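Local coordinates for BH1408 protein (Bacillus halodurans, PDB 4E0A) that probably transfers an acetyl group to an amine, as a GNAT-family N-acetyltransferase whose substrate is not established, at residues A[83-95]-A[113-127]. The protein carries 1 engineered substitution. Residues are numbered along the deposited sequence; the frame is centred on the assembly and turned at random.
Sequences MQQRKTVYISDLC and IISYGKAHQVDAIEL. With PO4 (phosphate ion), chain E.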
# COMPACT_ATOMS: atom_id res chain seq x y z
N MSE A 83 9.04 12.69 -7.32
CA MSE A 83 8.27 11.56 -7.83
C MSE A 83 7.83 11.83 -9.25
O MSE A 83 7.36 12.93 -9.56
CB MSE A 83 7.05 11.31 -6.95
CG MSE A 83 7.37 11.05 -5.50
SE MSE A 83 8.32 9.37 -5.26
CE MSE A 83 6.81 8.13 -5.21
N GLN A 84 7.99 10.84 -10.13
CA GLN A 84 7.53 10.99 -11.51
C GLN A 84 6.01 11.11 -11.50
O GLN A 84 5.34 10.54 -10.64
CB GLN A 84 7.95 9.80 -12.37
CG GLN A 84 9.44 9.47 -12.34
CD GLN A 84 10.31 10.47 -13.10
OE1 GLN A 84 9.84 11.52 -13.54
NE2 GLN A 84 11.59 10.14 -13.25
N GLN A 85 5.50 11.89 -12.45
CA GLN A 85 4.07 11.93 -12.73
C GLN A 85 3.64 10.53 -13.17
O GLN A 85 4.33 9.88 -13.97
CB GLN A 85 3.80 12.94 -13.84
CG GLN A 85 2.35 13.01 -14.30
CD GLN A 85 2.12 14.13 -15.29
OE1 GLN A 85 2.85 15.11 -15.31
NE2 GLN A 85 1.09 13.98 -16.13
N ARG A 86 2.50 10.07 -12.69
CA ARG A 86 2.13 8.69 -12.97
C ARG A 86 0.65 8.51 -13.29
O ARG A 86 -0.22 9.04 -12.61
CB ARG A 86 2.53 7.82 -11.78
CG ARG A 86 2.70 6.38 -12.11
CD ARG A 86 3.62 5.73 -11.11
NE ARG A 86 3.40 4.30 -11.07
CZ ARG A 86 3.93 3.46 -11.95
NH1 ARG A 86 4.71 3.93 -12.92
NH2 ARG A 86 3.68 2.16 -11.86
N LYS A 87 0.39 7.73 -14.33
CA LYS A 87 -0.97 7.39 -14.72
C LYS A 87 -1.12 5.87 -14.68
O LYS A 87 -0.37 5.14 -15.33
CB LYS A 87 -1.26 7.93 -16.13
CG LYS A 87 -2.72 7.82 -16.56
CD LYS A 87 -2.95 8.43 -17.95
CE LYS A 87 -4.44 8.48 -18.28
NZ LYS A 87 -4.70 9.04 -19.63
N THR A 88 -2.07 5.38 -13.89
CA THR A 88 -2.26 3.94 -13.79
C THR A 88 -3.73 3.55 -13.84
O THR A 88 -4.62 4.40 -13.69
CB THR A 88 -1.70 3.35 -12.46
OG1 THR A 88 -2.25 4.06 -11.35
CG2 THR A 88 -0.17 3.44 -12.42
N VAL A 89 -3.97 2.27 -14.04
CA VAL A 89 -5.27 1.69 -13.75
C VAL A 89 -5.13 0.96 -12.43
O VAL A 89 -4.25 0.11 -12.28
CB VAL A 89 -5.71 0.69 -14.82
CG1 VAL A 89 -6.95 -0.07 -14.35
CG2 VAL A 89 -5.98 1.40 -16.13
N TYR A 90 -5.99 1.27 -11.47
CA TYR A 90 -5.95 0.58 -10.18
C TYR A 90 -7.15 -0.34 -10.06
O TYR A 90 -8.30 0.11 -10.15
CB TYR A 90 -5.94 1.56 -9.03
CG TYR A 90 -5.82 0.89 -7.68
CD1 TYR A 90 -4.60 0.38 -7.25
CD2 TYR A 90 -6.93 0.74 -6.84
CE1 TYR A 90 -4.48 -0.25 -6.00
CE2 TYR A 90 -6.82 0.10 -5.60
CZ TYR A 90 -5.59 -0.38 -5.19
OH TYR A 90 -5.46 -1.00 -3.96
N ILE A 91 -6.88 -1.62 -9.87
CA ILE A 91 -7.95 -2.59 -9.71
C ILE A 91 -8.30 -2.68 -8.23
O ILE A 91 -7.53 -3.24 -7.45
CB ILE A 91 -7.52 -3.99 -10.21
CG1 ILE A 91 -7.11 -3.93 -11.69
CG2 ILE A 91 -8.64 -4.98 -9.98
CD1 ILE A 91 -6.53 -5.24 -12.19
N SER A 92 -9.44 -2.13 -7.85
CA SER A 92 -9.88 -2.15 -6.45
C SER A 92 -10.63 -3.45 -6.10
O SER A 92 -10.63 -3.87 -4.95
CB SER A 92 -10.74 -0.93 -6.14
OG SER A 92 -11.93 -0.94 -6.90
N ASP A 93 -11.23 -4.08 -7.10
CA ASP A 93 -11.91 -5.35 -6.90
C ASP A 93 -11.79 -6.22 -8.15
O ASP A 93 -11.86 -5.72 -9.27
CB ASP A 93 -13.40 -5.12 -6.61
CG ASP A 93 -13.62 -4.22 -5.40
OD1 ASP A 93 -13.73 -2.98 -5.59
OD2 ASP A 93 -13.64 -4.74 -4.27
N LEU A 94 -11.61 -7.52 -7.95
CA LEU A 94 -11.76 -8.48 -9.05
C LEU A 94 -12.13 -9.82 -8.45
O LEU A 94 -11.27 -10.53 -7.90
CB LEU A 94 -10.49 -8.56 -9.90
CG LEU A 94 -10.57 -9.27 -11.27
CD1 LEU A 94 -9.41 -8.87 -12.16
CD2 LEU A 94 -10.63 -10.81 -11.15
N CYS A 95 -13.41 -10.18 -8.59
CA CYS A 95 -13.93 -11.39 -7.97
C CYS A 95 -14.49 -12.34 -9.01
O CYS A 95 -15.25 -11.93 -9.89
CB CYS A 95 -15.03 -11.05 -6.97
SG CYS A 95 -14.62 -9.76 -5.76
N ILE A 113 -9.26 -5.48 -18.78
CA ILE A 113 -8.64 -4.39 -18.02
C ILE A 113 -7.38 -3.89 -18.73
O ILE A 113 -7.15 -2.69 -18.82
CB ILE A 113 -8.37 -4.79 -16.57
CG1 ILE A 113 -9.71 -5.12 -15.87
CG2 ILE A 113 -7.65 -3.68 -15.80
CD1 ILE A 113 -9.55 -5.68 -14.48
N ILE A 114 -6.57 -4.81 -19.25
CA ILE A 114 -5.40 -4.43 -20.03
C ILE A 114 -5.80 -3.54 -21.21
O ILE A 114 -5.19 -2.49 -21.43
CB ILE A 114 -4.62 -5.65 -20.55
CG1 ILE A 114 -3.98 -6.41 -19.39
CG2 ILE A 114 -3.54 -5.21 -21.55
CD1 ILE A 114 -3.43 -7.79 -19.77
N SER A 115 -6.83 -3.95 -21.94
CA SER A 115 -7.30 -3.18 -23.09
C SER A 115 -7.69 -1.77 -22.67
O SER A 115 -7.43 -0.81 -23.39
CB SER A 115 -8.47 -3.87 -23.78
OG SER A 115 -8.04 -5.02 -24.47
N TYR A 116 -8.31 -1.67 -21.50
CA TYR A 116 -8.68 -0.38 -20.95
C TYR A 116 -7.43 0.45 -20.66
O TYR A 116 -7.36 1.62 -21.02
CB TYR A 116 -9.49 -0.58 -19.66
CG TYR A 116 -9.91 0.71 -19.00
CD1 TYR A 116 -9.16 1.28 -17.98
CD2 TYR A 116 -11.07 1.37 -19.39
CE1 TYR A 116 -9.54 2.46 -17.37
CE2 TYR A 116 -11.47 2.56 -18.79
CZ TYR A 116 -10.69 3.10 -17.78
OH TYR A 116 -11.08 4.28 -17.18
N GLY A 117 -6.46 -0.16 -19.98
CA GLY A 117 -5.21 0.53 -19.66
C GLY A 117 -4.52 1.03 -20.92
O GLY A 117 -4.10 2.18 -20.99
N LYS A 118 -4.41 0.17 -21.93
CA LYS A 118 -3.83 0.59 -23.20
C LYS A 118 -4.60 1.73 -23.87
O LYS A 118 -4.00 2.69 -24.35
CB LYS A 118 -3.67 -0.60 -24.17
CG LYS A 118 -2.68 -1.65 -23.67
CD LYS A 118 -2.57 -2.84 -24.60
CE LYS A 118 -1.45 -3.77 -24.15
NZ LYS A 118 -1.61 -5.14 -24.72
N ALA A 119 -5.92 1.63 -23.88
CA ALA A 119 -6.75 2.66 -24.51
C ALA A 119 -6.54 4.02 -23.84
O ALA A 119 -6.67 5.06 -24.48
CB ALA A 119 -8.23 2.25 -24.49
N HIS A 120 -6.19 4.00 -22.56
CA HIS A 120 -5.96 5.25 -21.84
C HIS A 120 -4.48 5.57 -21.65
O HIS A 120 -4.12 6.48 -20.90
CB HIS A 120 -6.72 5.23 -20.50
CG HIS A 120 -8.20 5.28 -20.67
ND1 HIS A 120 -8.94 4.18 -21.06
CD2 HIS A 120 -9.08 6.30 -20.57
CE1 HIS A 120 -10.21 4.52 -21.16
NE2 HIS A 120 -10.32 5.80 -20.87
N GLN A 121 -3.64 4.82 -22.36
CA GLN A 121 -2.19 5.02 -22.35
C GLN A 121 -1.58 5.13 -20.96
O GLN A 121 -0.74 6.00 -20.70
CB GLN A 121 -1.81 6.23 -23.21
CG GLN A 121 -2.10 6.01 -24.68
CD GLN A 121 -1.47 7.08 -25.54
OE1 GLN A 121 -1.86 8.24 -25.50
NE2 GLN A 121 -0.48 6.68 -26.34
N VAL A 122 -2.01 4.25 -20.06
CA VAL A 122 -1.49 4.26 -18.70
C VAL A 122 -0.11 3.64 -18.63
O VAL A 122 0.29 2.86 -19.50
CB VAL A 122 -2.43 3.52 -17.74
CG1 VAL A 122 -3.85 4.01 -17.96
CG2 VAL A 122 -2.33 2.01 -17.99
N ASP A 123 0.62 4.00 -17.58
CA ASP A 123 1.94 3.47 -17.34
C ASP A 123 1.88 2.03 -16.86
O ASP A 123 2.78 1.24 -17.13
CB ASP A 123 2.66 4.31 -16.28
CG ASP A 123 2.85 5.75 -16.71
OD1 ASP A 123 3.57 5.98 -17.71
OD2 ASP A 123 2.31 6.66 -16.05
N ALA A 124 0.82 1.69 -16.14
CA ALA A 124 0.82 0.38 -15.50
C ALA A 124 -0.56 0.04 -14.95
O ALA A 124 -1.39 0.92 -14.73
CB ALA A 124 1.86 0.35 -14.37
N ILE A 125 -0.79 -1.25 -14.72
CA ILE A 125 -1.94 -1.69 -13.94
C ILE A 125 -1.41 -2.01 -12.55
O ILE A 125 -0.35 -2.62 -12.43
CB ILE A 125 -2.57 -2.95 -14.53
CG1 ILE A 125 -3.09 -2.64 -15.94
CG2 ILE A 125 -3.69 -3.46 -13.63
CD1 ILE A 125 -3.56 -3.86 -16.67
N GLU A 126 -2.12 -1.57 -11.51
CA GLU A 126 -1.73 -1.86 -10.14
C GLU A 126 -2.92 -2.39 -9.34
O GLU A 126 -4.07 -2.18 -9.71
CB GLU A 126 -1.18 -0.60 -9.47
CG GLU A 126 0.03 0.00 -10.18
CD GLU A 126 0.60 1.20 -9.42
OE1 GLU A 126 -0.16 1.82 -8.63
OE2 GLU A 126 1.80 1.51 -9.60
N LEU A 127 -2.62 -3.10 -8.25
CA LEU A 127 -3.65 -3.57 -7.31
C LEU A 127 -2.97 -3.91 -6.00
O LEU A 127 -1.75 -4.02 -5.95
CB LEU A 127 -4.39 -4.79 -7.86
CG LEU A 127 -3.59 -6.06 -8.15
CD1 LEU A 127 -3.31 -6.93 -6.90
CD2 LEU A 127 -4.34 -6.87 -9.19
P PO4 E . -7.92 -6.91 -5.96
O1 PO4 E . -9.39 -6.94 -5.62
O2 PO4 E . -7.32 -8.29 -5.83
O3 PO4 E . -7.74 -6.43 -7.38
O4 PO4 E . -7.23 -5.94 -5.02
O HOH W 1 -2.47 2.99 -8.90
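R86 reaches E126 with its guanidinium edge: NH2 donates to OE2 at 3.0 Å, nearly straight (168°), approaching on the anti side of the carboxylate and 31° out of its plane; OE2 also accepts from Q148 NE2. Next, K87 is gripped three times. Its N binds D123 OD2 at 2.8 Å, its O accepts from D123 N, and its extended side chain carries NZ to H120 O (2.9 Å), just beyond the helix end, where Q121 completes a Schellman motif. T88 lays CG2 against the E126 carboxylate, and one water joins T88 OG1 to E126 OE1. Replacing E126 with an alanine would probably leave R86 without its charge partner, and Q148 NE2 and the water without the carboxylate oxygens they donate to. V89 pairs in parallel with I125, its N bonding A124 O and its O accepting from E126 N; CG2 meets the Y116 ring edge at CD1 (3.7 Å) and packs on G117. I91 N bonds E126 O, while its CD1 fits between I113 CD1 (3.8 Å) and I125 CG2 (3.6 Å). This closes the GNAT beta-alpha-beta crossover: helix 105-119 packs against the V89 and I91 face of strand 86-96, strand 65-77 flanks that strand antiparallel, and strand 124-130, parallel to it, pairs antiparallel with a strand of the second subunit.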